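Local structure of ABC transporter, periplasmic substrate-binding protein (Thermotoga maritima, 2HPG) at residues A[114-119]-A[315-320]; A[189-192]-A[196-199]; A[27-32]-A[257-262]; A[13-18]-A[54-59]. The protein probably binds a solute in the periplasm and delivers it to a tripartite ATP-independent (TRAP) membrane transporter. All coordinates share one frame; numbering follows the deposited sequence. Where two conformers were deposited one is given.

Interaction 1. Residues A[114-119]-A[315-320]; sequences SPTMQK and IKEVKG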
loop_
_atom_site.group_PDB
_atom_site.type_symbol
_atom_site.label_atom_id
_atom_site.label_comp_id
_atom_site.label_asym_id
_atom_site.label_seq_id
_atom_site.Cartn_x
_atom_site.Cartn_y
_atom_site.Cartn_z
ATOM N N SER A 114 -6.852 -0.886 -18.243
ATOM C CA SER A 114 -5.800 -1.343 -19.156
ATOM C C SER A 114 -5.968 -2.825 -19.470
ATOM O O SER A 114 -6.156 -3.616 -18.542
ATOM C CB SER A 114 -4.399 -1.125 -18.535
ATOM O OG SER A 114 -4.059 -2.082 -17.518
ATOM N N PRO A 115 -5.876 -3.228 -20.748
ATOM C CA PRO A 115 -5.831 -4.648 -21.081
ATOM C C PRO A 115 -4.827 -5.458 -20.253
ATOM O O PRO A 115 -5.136 -6.576 -19.828
ATOM C CB PRO A 115 -5.397 -4.645 -22.557
ATOM C CG PRO A 115 -5.897 -3.359 -23.092
ATOM C CD PRO A 115 -5.868 -2.378 -21.957
ATOM N N THR A 116 -3.630 -4.914 -20.045
ATOM C CA THR A 116 -2.593 -5.617 -19.286
ATOM C C THR A 116 -2.997 -5.870 -17.824
ATOM O O THR A 116 -2.795 -6.970 -17.320
ATOM C CB THR A 116 -1.259 -4.861 -19.307
ATOM O OG1 THR A 116 -0.806 -4.752 -20.657
ATOM C CG2 THR A 116 -0.209 -5.591 -18.480
HETATM N N MSE A 117 -3.561 -4.870 -17.146
HETATM C CA MSE A 117 -4.020 -5.084 -15.772
HETATM C C MSE A 117 -5.148 -6.111 -15.782
HETATM O O MSE A 117 -5.156 -7.044 -14.979
HETATM C CB MSE A 117 -4.507 -3.789 -15.115
HETATM C CG MSE A 117 -5.107 -3.952 -13.697
HETATM SE SE MSE A 117 -3.954 -4.871 -12.390
HETATM C CE MSE A 117 -2.351 -3.854 -12.625
ATOM N N GLN A 118 -6.102 -5.947 -16.691
ATOM C CA GLN A 118 -7.189 -6.919 -16.789
ATOM C C GLN A 118 -6.659 -8.341 -16.994
ATOM O O GLN A 118 -7.198 -9.300 -16.422
ATOM C CB GLN A 118 -8.181 -6.522 -17.869
ATOM C CG GLN A 118 -9.096 -5.396 -17.410
ATOM C CD GLN A 118 -9.781 -4.694 -18.559
ATOM O OE1 GLN A 118 -9.674 -5.114 -19.723
ATOM N NE2 GLN A 118 -10.481 -3.606 -18.248
ATOM N N LYS A 119 -5.586 -8.477 -17.766
ATOM C CA LYS A 119 -4.940 -9.769 -17.920
ATOM C C LYS A 119 -4.454 -10.297 -16.571
ATOM O O LYS A 119 -4.831 -11.389 -16.153
ATOM C CB LYS A 119 -3.762 -9.699 -18.890
ATOM C CG LYS A 119 -2.986 -11.007 -18.986
ATOM C CD LYS A 119 -1.858 -10.946 -19.988
ATOM C CE LYS A 119 -0.627 -10.276 -19.394
ATOM N NZ LYS A 119 0.441 -10.021 -20.416
ATOM N N ILE A 315 2.858 1.847 -19.059
ATOM C CA ILE A 315 3.057 3.227 -19.563
ATOM C C ILE A 315 2.361 3.422 -20.929
ATOM O O ILE A 315 1.581 4.376 -21.128
ATOM C CB ILE A 315 4.569 3.578 -19.667
ATOM C CG1 ILE A 315 5.173 3.805 -18.272
ATOM C CG2 ILE A 315 4.770 4.830 -20.503
ATOM C CD1 ILE A 315 6.688 3.663 -18.201
ATOM N N LYS A 316 2.629 2.489 -21.838
ATOM C CA LYS A 316 1.989 2.434 -23.165
ATOM C C LYS A 316 0.465 2.584 -23.176
ATOM O O LYS A 316 -0.081 3.436 -23.891
ATOM C CB LYS A 316 2.346 1.112 -23.831
ATOM C CG LYS A 316 1.673 0.869 -25.179
ATOM C CD LYS A 316 2.195 -0.417 -25.804
ATOM C CE LYS A 316 1.436 -0.747 -27.077
ATOM N NZ LYS A 316 2.001 -1.970 -27.712
ATOM N N GLU A 317 -0.224 1.750 -22.403
ATOM C CA GLU A 317 -1.686 1.689 -22.458
ATOM C C GLU A 317 -2.354 2.864 -21.739
ATOM O O GLU A 317 -3.483 3.275 -22.080
ATOM C CB GLU A 317 -2.161 0.332 -21.908
ATOM C CG GLU A 317 -1.667 -0.839 -22.763
ATOM C CD GLU A 317 -1.772 -2.192 -22.094
ATOM O OE1 GLU A 317 -2.737 -2.419 -21.338
ATOM O OE2 GLU A 317 -0.882 -3.035 -22.337
ATOM N N VAL A 318 -1.651 3.428 -20.761
ATOM C CA VAL A 318 -2.177 4.567 -20.007
ATOM C C VAL A 318 -1.989 5.928 -20.723
ATOM O O VAL A 318 -2.824 6.817 -20.553
ATOM C CB VAL A 318 -1.572 4.622 -18.587
ATOM C CG1 VAL A 318 -2.183 5.756 -17.793
ATOM C CG2 VAL A 318 -1.805 3.291 -17.881
ATOM N N LYS A 319 -0.938 6.069 -21.538
ATOM C CA LYS A 319 -0.645 7.354 -22.252
ATOM C C LYS A 319 -1.728 7.913 -23.218
ATOM O O LYS A 319 -1.471 8.873 -23.961
ATOM C CB LYS A 319 0.737 7.311 -22.936
ATOM C CG LYS A 319 1.877 7.655 -21.964
ATOM C CD LYS A 319 3.244 7.844 -22.641
ATOM C CE LYS A 319 4.265 8.466 -21.674
ATOM N NZ LYS A 319 5.706 8.261 -22.040
ATOM N N GLY A 320 -2.926 7.331 -23.189
ATOM C CA GLY A 320 -4.139 8.076 -23.517
ATOM C C GLY A 320 -4.277 9.213 -22.500
ATOM O O GLY A 320 -3.496 9.255 -21.546
#
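The carboxylate of E317 is the flat group of this contact, and three consecutive residues at the start of helix 115-128 surround it. P115 CD, 3.2 Å from E317 OE1, and S114 CB, 3.5 Å from the same oxygen, lie on opposite sides of the carboxylate plane. At the edge, T116 N donates to E317 OE1 over 2.9 Å, nearly straight at 168°, and meets the syn lone pair, on the side of the second oxygen. That second oxygen, OE2, faces the T116 hydroxyl; the modelled OG1 to OE2 separation of 2.4 Å is very short, and its exact length is doubtful. T116 OG1 stands beside its own backbone N (chi1 -61°), which lets the amide and the hydroxyl of one residue grip one carboxylate, while the E317 chain reaches across extended beyond CG and meets the T116 side chain at about a right angle. OE2 has a further partner in Q313 NE2, one turn earlier on helix 308-318, which restrains rotation of the acid group. S114, the N-cap residue, accepts from M117 N through OG over 2.9 Å, and OG also bonds to I111 O near the end of helix 101-112. The amide of T116 and the dipole of the helix start would probably favour a negative charge on E317. The pattern is that of a helix N-terminus with a serine N-cap, supplemented by a distant glutamate that binds a first-turn amide and ties the C-terminal helix to the body of the protein.

Interaction 2. Residues A[189-192]-A[196-199]; sequences YTAV and AVDG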
loop_
_atom_site.group_PDB
_atom_site.type_symbol
_atom_site.label_atom_id
_atom_site.label_comp_id
_atom_site.label_asym_id
_atom_site.label_seq_id
_atom_site.Cartn_x
_atom_site.Cartn_y
_atom_site.Cartn_z
ATOM N N TYR A 189 10.647 1.173 16.858
ATOM C CA TYR A 189 11.155 2.027 17.931
ATOM C C TYR A 189 12.298 1.332 18.696
ATOM O O TYR A 189 13.381 1.914 18.873
ATOM C CB TYR A 189 10.012 2.418 18.879
ATOM C CG TYR A 189 10.363 3.525 19.840
ATOM C CD1 TYR A 189 9.819 4.804 19.702
ATOM C CD2 TYR A 189 11.229 3.300 20.894
ATOM C CE1 TYR A 189 10.134 5.818 20.588
ATOM C CE2 TYR A 189 11.565 4.315 21.769
ATOM C CZ TYR A 189 11.010 5.565 21.619
ATOM O OH TYR A 189 11.352 6.567 22.520
ATOM N N THR A 190 12.063 0.081 19.114
ATOM C CA THR A 190 13.077 -0.742 19.810
ATOM C C THR A 190 14.340 -0.925 18.982
ATOM O O THR A 190 15.466 -0.827 19.495
ATOM C CB THR A 190 12.532 -2.150 20.104
ATOM O OG1 THR A 190 11.304 -2.053 20.825
ATOM C CG2 THR A 190 13.524 -2.979 20.916
ATOM N N ALA A 191 14.161 -1.209 17.693
ATOM C CA ALA A 191 15.316 -1.375 16.796
ATOM C C ALA A 191 16.160 -0.097 16.676
ATOM O O ALA A 191 17.377 -0.162 16.592
ATOM C CB ALA A 191 14.858 -1.851 15.426
ATOM N N VAL A 192 15.512 1.064 16.677
ATOM C CA VAL A 192 16.222 2.345 16.641
ATOM C C VAL A 192 16.888 2.630 18.003
ATOM O O VAL A 192 18.079 2.892 18.070
ATOM C CB VAL A 192 15.292 3.521 16.248
ATOM C CG1 VAL A 192 16.076 4.837 16.206
ATOM C CG2 VAL A 192 14.619 3.263 14.887
ATOM N N ALA A 196 19.910 -1.307 16.373
ATOM C CA ALA A 196 19.904 -2.408 15.405
ATOM C C ALA A 196 19.649 -1.885 13.986
ATOM O O ALA A 196 20.081 -2.497 13.008
ATOM C CB ALA A 196 18.868 -3.477 15.806
ATOM N N VAL A 197 18.940 -0.758 13.870
ATOM C CA VAL A 197 18.759 -0.045 12.595
ATOM C C VAL A 197 19.043 1.451 12.768
ATOM O O VAL A 197 19.068 1.961 13.897
ATOM C CB VAL A 197 17.329 -0.228 11.969
ATOM C CG1 VAL A 197 17.026 -1.708 11.727
ATOM C CG2 VAL A 197 16.257 0.415 12.831
ATOM N N ASP A 198 19.243 2.142 11.647
ATOM C CA ASP A 198 19.568 3.572 11.657
ATOM C C ASP A 198 18.350 4.443 11.365
ATOM O O ASP A 198 18.345 5.645 11.653
ATOM C CB ASP A 198 20.630 3.891 10.618
ATOM C CG ASP A 198 21.920 3.176 10.871
ATOM O OD1 ASP A 198 22.388 3.200 12.027
ATOM O OD2 ASP A 198 22.483 2.612 9.902
ATOM N N GLY A 199 17.321 3.842 10.786
ATOM C CA GLY A 199 16.124 4.593 10.413
ATOM C C GLY A 199 15.088 3.715 9.756
ATOM O O GLY A 199 15.174 2.483 9.783
HETATM O O HOH W 1 19.620 4.183 16.250
#
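A191 and V197 make the tight part of this contact through both backbone and side chains. The carbonyl oxygen of A191, near the end of the short helix 188-193, takes two amides from the chain as it turns back. V197 N reaches A191 O over 3.2 Å at a fairly straight 163°, coming from above the carbonyl plane (55° out of it). A196 N is nearer to A191 O, at 2.8 Å, but its strongly bent bond is weak. With V197 CG1 beside the backbone N (chi1 -58°), the other methyl, CG2, falls between that N and the carbonyl carbon and meets both helix residues: it lies 3.7 Å from A191 CB and 3.9 Å from V192 CG2. The side chains of V192 and V197 cross at about a right angle, and V215 also packs on V192.

The other side is looser and wetter. A196 CB comes no nearer to A191 CB than 4.3 Å, on an exposed residue, and a water joins the two segments by donating to V192 O at 2.7 Å and, more distantly, to V197 O. Beyond V197 the chain is handed to the sheet: D198 forms a salt bridge with R160, and G199 pairs with R162. This is the return turn of a beta-alpha-beta crossover, in which helix 188-193 links strand 179-181 to strand 199-202, both parallel to strand 160-162.

Interaction 3. Residues A[27-32]-A[257-262]; sequences FLKWAK and GIEVSL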
loop_
_atom_site.group_PDB
_atom_site.type_symbol
_atom_site.label_atom_id
_atom_site.label_comp_id
_atom_site.label_asym_id
_atom_site.label_seq_id
_atom_site.Cartn_x
_atom_site.Cartn_y
_atom_site.Cartn_z
ATOM N N PHE A 27 -13.259 1.161 5.817
ATOM C CA PHE A 27 -13.779 -0.198 5.630
ATOM C C PHE A 27 -15.129 -0.377 6.313
ATOM O O PHE A 27 -15.966 -1.085 5.789
ATOM C CB PHE A 27 -12.787 -1.271 6.110
ATOM C CG PHE A 27 -11.599 -1.464 5.197
ATOM C CD1 PHE A 27 -11.709 -2.180 4.021
ATOM C CD2 PHE A 27 -10.375 -0.933 5.520
ATOM C CE1 PHE A 27 -10.610 -2.366 3.193
ATOM C CE2 PHE A 27 -9.277 -1.118 4.701
ATOM C CZ PHE A 27 -9.407 -1.834 3.523
ATOM N N LEU A 28 -15.337 0.259 7.472
ATOM C CA LEU A 28 -16.621 0.216 8.166
ATOM C C LEU A 28 -17.732 0.931 7.380
ATOM O O LEU A 28 -18.880 0.496 7.387
ATOM C CB LEU A 28 -16.497 0.814 9.571
ATOM C CG LEU A 28 -15.612 0.009 10.542
ATOM C CD1 LEU A 28 -15.265 0.834 11.765
ATOM C CD2 LEU A 28 -16.302 -1.312 10.948
ATOM N N LYS A 29 -17.377 2.031 6.723
ATOM C CA LYS A 29 -18.278 2.741 5.801
ATOM C C LYS A 29 -18.645 1.878 4.625
ATOM O O LYS A 29 -19.803 1.836 4.216
ATOM C CB LYS A 29 -17.619 4.018 5.265
ATOM C CG LYS A 29 -17.642 5.208 6.209
ATOM C CD LYS A 29 -17.190 6.510 5.480
ATOM C CE LYS A 29 -18.201 6.952 4.387
ATOM N NZ LYS A 29 -17.848 8.230 3.656
ATOM N N TRP A 30 -17.649 1.212 4.055
ATOM C CA TRP A 30 -17.877 0.299 2.951
ATOM C C TRP A 30 -18.798 -0.854 3.330
ATOM O O TRP A 30 -19.726 -1.181 2.587
ATOM C CB TRP A 30 -16.552 -0.255 2.453
ATOM C CG TRP A 30 -16.664 -1.474 1.641
ATOM C CD1 TRP A 30 -17.240 -1.601 0.405
ATOM C CD2 TRP A 30 -16.127 -2.756 1.970
ATOM N NE1 TRP A 30 -17.093 -2.883 -0.057
ATOM C CE2 TRP A 30 -16.434 -3.623 0.899
ATOM C CE3 TRP A 30 -15.427 -3.264 3.085
ATOM C CZ2 TRP A 30 -16.065 -4.971 0.902
ATOM C CZ3 TRP A 30 -15.047 -4.599 3.079
ATOM C CH2 TRP A 30 -15.356 -5.436 1.992
ATOM N N ALA A 31 -18.514 -1.474 4.468
ATOM C CA ALA A 31 -19.314 -2.588 4.984
ATOM C C ALA A 31 -20.756 -2.162 5.221
ATOM O O ALA A 31 -21.684 -2.862 4.840
ATOM C CB ALA A 31 -18.716 -3.109 6.275
ATOM N N LYS A 32 -20.936 -1.019 5.870
ATOM C CA LYS A 32 -22.278 -0.495 6.141
ATOM C C LYS A 32 -23.075 -0.231 4.846
ATOM O O LYS A 32 -24.260 -0.568 4.779
ATOM C CB LYS A 32 -22.167 0.741 7.028
ATOM C CG LYS A 32 -23.475 1.275 7.547
ATOM C CD LYS A 32 -23.254 2.188 8.764
ATOM C CE LYS A 32 -23.134 1.378 10.078
ATOM N NZ LYS A 32 -22.880 2.227 11.311
ATOM N N GLY A 257 -12.645 3.667 -1.203
ATOM C CA GLY A 257 -11.206 3.722 -1.366
ATOM C C GLY A 257 -10.717 5.046 -1.914
ATOM O O GLY A 257 -9.782 5.628 -1.379
ATOM N N ILE A 258 -11.316 5.510 -3.014
ATOM C CA ILE A 258 -11.040 6.838 -3.570
ATOM C C ILE A 258 -11.178 7.893 -2.458
ATOM O O ILE A 258 -10.366 8.796 -2.300
ATOM C CB ILE A 258 -12.063 7.221 -4.687
ATOM C CG1 ILE A 258 -11.907 6.354 -5.959
ATOM C CG2 ILE A 258 -11.915 8.711 -5.034
ATOM C CD1 ILE A 258 -13.186 6.302 -6.886
ATOM N N GLU A 259 -12.269 7.796 -1.722
ATOM C CA GLU A 259 -12.563 8.793 -0.681
ATOM C C GLU A 259 -11.478 8.870 0.402
ATOM O O GLU A 259 -11.010 9.968 0.739
ATOM C CB GLU A 259 -13.913 8.480 -0.042
ATOM C CG GLU A 259 -14.396 9.474 0.990
ATOM C CD GLU A 259 -15.662 9.009 1.723
ATOM O OE1 GLU A 259 -16.170 7.901 1.432
ATOM O OE2 GLU A 259 -16.154 9.757 2.602
ATOM N N VAL A 260 -11.095 7.734 0.977
ATOM C CA VAL A 260 -10.081 7.778 2.045
ATOM C C VAL A 260 -8.682 8.086 1.486
ATOM O O VAL A 260 -7.903 8.763 2.122
ATOM C CB VAL A 260 -10.100 6.509 2.930
ATOM C CG1 VAL A 260 -9.591 5.278 2.177
ATOM C CG2 VAL A 260 -9.314 6.769 4.243
ATOM N N SER A 261 -8.374 7.632 0.279
ATOM C CA SER A 261 -7.092 7.941 -0.358
ATOM C C SER A 261 -6.829 9.436 -0.499
ATOM O O SER A 261 -5.727 9.921 -0.232
ATOM C CB SER A 261 -7.043 7.308 -1.740
ATOM O OG SER A 261 -7.157 5.910 -1.659
ATOM N N LEU A 262 -7.848 10.174 -0.904
ATOM C CA LEU A 262 -7.729 11.618 -1.076
ATOM C C LEU A 262 -7.687 12.336 0.248
ATOM O O LEU A 262 -6.998 13.329 0.364
ATOM C CB LEU A 262 -8.885 12.163 -1.891
ATOM C CG LEU A 262 -8.791 11.838 -3.381
ATOM C CD1 LEU A 262 -10.141 12.066 -4.001
ATOM C CD2 LEU A 262 -7.755 12.684 -4.060
#
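K29 NZ straddles the carboxylate of E259, 2.5 Å from OE2 in a salt bridge and 2.8 Å from OE1, where the hydrogen bond is weak. The 2.5 Å value is very short, and its exact length is doubtful. No other residues of the two segments meet, so a single pair of charged ends links the two helices at the surface. The lysine arrives bent at chi3 (67°), whereas the glutamate reaches out from CG anti to its backbone nitrogen (chi1 -176°) and extended thereafter; the two chains cross at about a right angle.

The next shell lies on the inner faces of the helices. V260 packs on P22 and A26 of helix 22-37, and W30 lies against E252, M253 and A256, its NE1 bonded to I249 O. Deeper still, F27 stacks on W137 of strand 130-146 and meets the ring of F13, which also takes W30 edge-to-face. The salt bridge lies at the exposed rim of a helix pair with an aromatic core beneath it. Two helices on one face of an alpha/beta sheet fit the periplasmic binding protein fold, here with the long helix 243-278 as one partner.

Interaction 4. Residues A[13-18]-A[54-59]; sequences FGHVLA and VEEDII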
loop_
_atom_site.group_PDB
_atom_site.type_symbol
_atom_site.label_atom_id
_atom_site.label_comp_id
_atom_site.label_asym_id
_atom_site.label_seq_id
_atom_site.Cartn_x
_atom_site.Cartn_y
_atom_site.Cartn_z
ATOM N N PHE A 13 -13.348 -9.601 6.764
ATOM C CA PHE A 13 -12.322 -8.888 6.028
ATOM C C PHE A 13 -11.264 -8.371 6.971
ATOM O O PHE A 13 -11.573 -7.554 7.822
ATOM C CB PHE A 13 -12.946 -7.725 5.277
ATOM C CG PHE A 13 -12.103 -7.237 4.138
ATOM C CD1 PHE A 13 -12.256 -7.772 2.875
ATOM C CD2 PHE A 13 -11.150 -6.260 4.336
ATOM C CE1 PHE A 13 -11.474 -7.343 1.820
ATOM C CE2 PHE A 13 -10.364 -5.833 3.287
ATOM C CZ PHE A 13 -10.531 -6.375 2.026
ATOM N N GLY A 14 -10.017 -8.815 6.798
ATOM C CA GLY A 14 -8.975 -8.517 7.767
ATOM C C GLY A 14 -7.794 -7.681 7.311
ATOM O O GLY A 14 -7.668 -7.300 6.148
ATOM N N HIS A 15 -6.904 -7.421 8.260
ATOM C CA HIS A 15 -5.702 -6.646 8.011
ATOM C C HIS A 15 -5.979 -5.195 7.635
ATOM O O HIS A 15 -5.227 -4.600 6.878
ATOM C CB HIS A 15 -4.821 -7.322 6.937
ATOM C CG HIS A 15 -4.058 -8.505 7.447
ATOM N ND1 HIS A 15 -3.085 -9.143 6.703
ATOM C CD2 HIS A 15 -4.125 -9.168 8.627
ATOM C CE1 HIS A 15 -2.596 -10.155 7.402
ATOM N NE2 HIS A 15 -3.211 -10.193 8.572
ATOM N N VAL A 16 -7.026 -4.598 8.198
ATOM C CA VAL A 16 -7.354 -3.223 7.853
ATOM C C VAL A 16 -6.614 -2.193 8.729
ATOM O O VAL A 16 -7.084 -1.062 8.887
ATOM C CB VAL A 16 -8.873 -2.971 7.885
ATOM C CG1 VAL A 16 -9.594 -4.033 7.084
ATOM C CG2 VAL A 16 -9.402 -2.889 9.323
ATOM N N LEU A 17 -5.441 -2.575 9.236
ATOM C CA LEU A 17 -4.556 -1.686 9.982
ATOM C C LEU A 17 -5.121 -1.392 11.379
ATOM O O LEU A 17 -5.864 -2.230 11.907
ATOM C CB LEU A 17 -4.179 -0.433 9.161
ATOM C CG LEU A 17 -3.686 -0.722 7.731
ATOM C CD1 LEU A 17 -3.150 0.521 7.069
ATOM C CD2 LEU A 17 -2.626 -1.820 7.715
ATOM N N ALA A 18 -4.721 -0.279 12.003
ATOM C CA ALA A 18 -4.973 -0.072 13.430
ATOM C C ALA A 18 -6.412 0.323 13.672
ATOM O O ALA A 18 -6.999 1.011 12.832
ATOM C CB ALA A 18 -4.025 0.994 14.018
ATOM N N VAL A 54 2.559 -13.354 14.426
ATOM C CA VAL A 54 1.996 -14.705 14.253
ATOM C C VAL A 54 1.828 -15.071 12.763
ATOM O O VAL A 54 1.299 -14.279 11.976
ATOM C CB VAL A 54 0.624 -14.856 14.986
ATOM C CG1 VAL A 54 0.820 -14.879 16.498
ATOM C CG2 VAL A 54 -0.336 -13.743 14.589
ATOM N N GLU A 55 2.299 -16.265 12.387
ATOM C CA GLU A 55 2.074 -16.812 11.040
ATOM C C GLU A 55 0.606 -16.706 10.637
ATOM O O GLU A 55 -0.279 -17.135 11.383
ATOM C CB GLU A 55 2.462 -18.298 10.964
ATOM C CG GLU A 55 3.957 -18.593 10.976
ATOM C CD GLU A 55 4.288 -19.985 10.448
ATOM O OE1 GLU A 55 3.827 -20.338 9.335
ATOM O OE2 GLU A 55 5.019 -20.722 11.147
ATOM N N GLU A 56 0.363 -16.128 9.462
ATOM C CA GLU A 56 -0.940 -16.183 8.804
ATOM C C GLU A 56 -0.711 -16.485 7.325
ATOM O O GLU A 56 0.045 -15.774 6.641
ATOM C CB GLU A 56 -1.693 -14.855 8.925
ATOM C CG GLU A 56 -1.902 -14.350 10.337
ATOM C CD GLU A 56 -2.881 -13.186 10.390
ATOM O OE1 GLU A 56 -4.057 -13.368 9.978
ATOM O OE2 GLU A 56 -2.473 -12.094 10.848
ATOM N N ASP A 57 -1.359 -17.536 6.838
ATOM C CA ASP A 57 -1.275 -17.892 5.434
ATOM C C ASP A 57 -2.528 -17.364 4.733
ATOM O O ASP A 57 -3.408 -18.123 4.320
ATOM C CB ASP A 57 -1.118 -19.408 5.284
ATOM C CG ASP A 57 -0.289 -19.790 4.060
ATOM O OD1 ASP A 57 -0.369 -19.084 3.016
ATOM O OD2 ASP A 57 0.450 -20.803 4.157
ATOM N N ILE A 58 -2.585 -16.037 4.602
ATOM C CA ILE A 58 -3.794 -15.344 4.133
ATOM C C ILE A 58 -4.213 -15.759 2.713
ATOM O O ILE A 58 -5.400 -15.860 2.421
ATOM C CB ILE A 58 -3.656 -13.786 4.250
ATOM C CG1 ILE A 58 -2.629 -13.217 3.257
ATOM C CG2 ILE A 58 -3.303 -13.384 5.689
ATOM C CD1 ILE A 58 -2.493 -11.698 3.306
ATOM N N ILE A 59 -3.243 -16.015 1.847
ATOM C CA ILE A 59 -3.531 -16.412 0.468
ATOM C C ILE A 59 -4.097 -17.823 0.407
ATOM O O ILE A 59 -4.984 -18.098 -0.388
ATOM C CB ILE A 59 -2.260 -16.318 -0.436
ATOM C CG1 ILE A 59 -1.746 -14.874 -0.490
ATOM C CG2 ILE A 59 -2.538 -16.852 -1.853
ATOM C CD1 ILE A 59 -2.794 -13.857 -0.904
#
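H15, in the loop just after strand 9-14, and E56, in the loop before helix 58-64, meet through a hydrogen bond that joins these two loops of the alpha/beta periplasmic binding protein fold. Their side chains come from opposite directions, yet the flat groups are turned almost perpendicular, with ring and carboxylate planes 89° apart. NE2 of H15 donates to E56 OE2 over 3.1 Å, nearly straight at 173°. The acceptor lies in the imidazole plane, so the ring offers its edge; from the acid's side, however, the donor arrives 52° above the carboxylate plane. The other oxygen of E56, OE1, stays 3.6 Å from H15 NE2 and makes no bond with it. This is a single His-carboxylate hydrogen bond and not a two-pronged one.

H15 adopts left-handed backbone angles where the strand gives way to loop, and CG beside the backbone N (chi1 -76°) sends the ring toward the 54-59 segment. W70 of the neighbouring strand 68-73 meets this ring at about 55° and also touches E56 and I58, so one ring lies against all three. H15 O is bonded to N71 ND2, holding the backbone of the turn. I58, buried in the first turn of helix 58-64, approaches the imidazole obliquely, and its methyl CG2 rests 3.7 Å from H15 CE1.

In the fold
Interactions 3 and 4 form one continuous region: their centres are 18 Å apart and they touch where F27 CD2 packs 3.5 Å from V16 CB; strand 9-14 and helix 22-37 follow each other in the chain. The other two contacts are separate. Interaction 1, which secures the C-terminal helix, lies with its nearest atoms about 15 Å from both interactions 3 and 4. Interaction 2 is on the opposite side of the chain's centre from interaction 1, with centres 40 Å apart, and about 15 Å from interaction 4 at nearest atoms. Interactions 1 and 3 interlock along the sequence, each bringing a late helix against an early one.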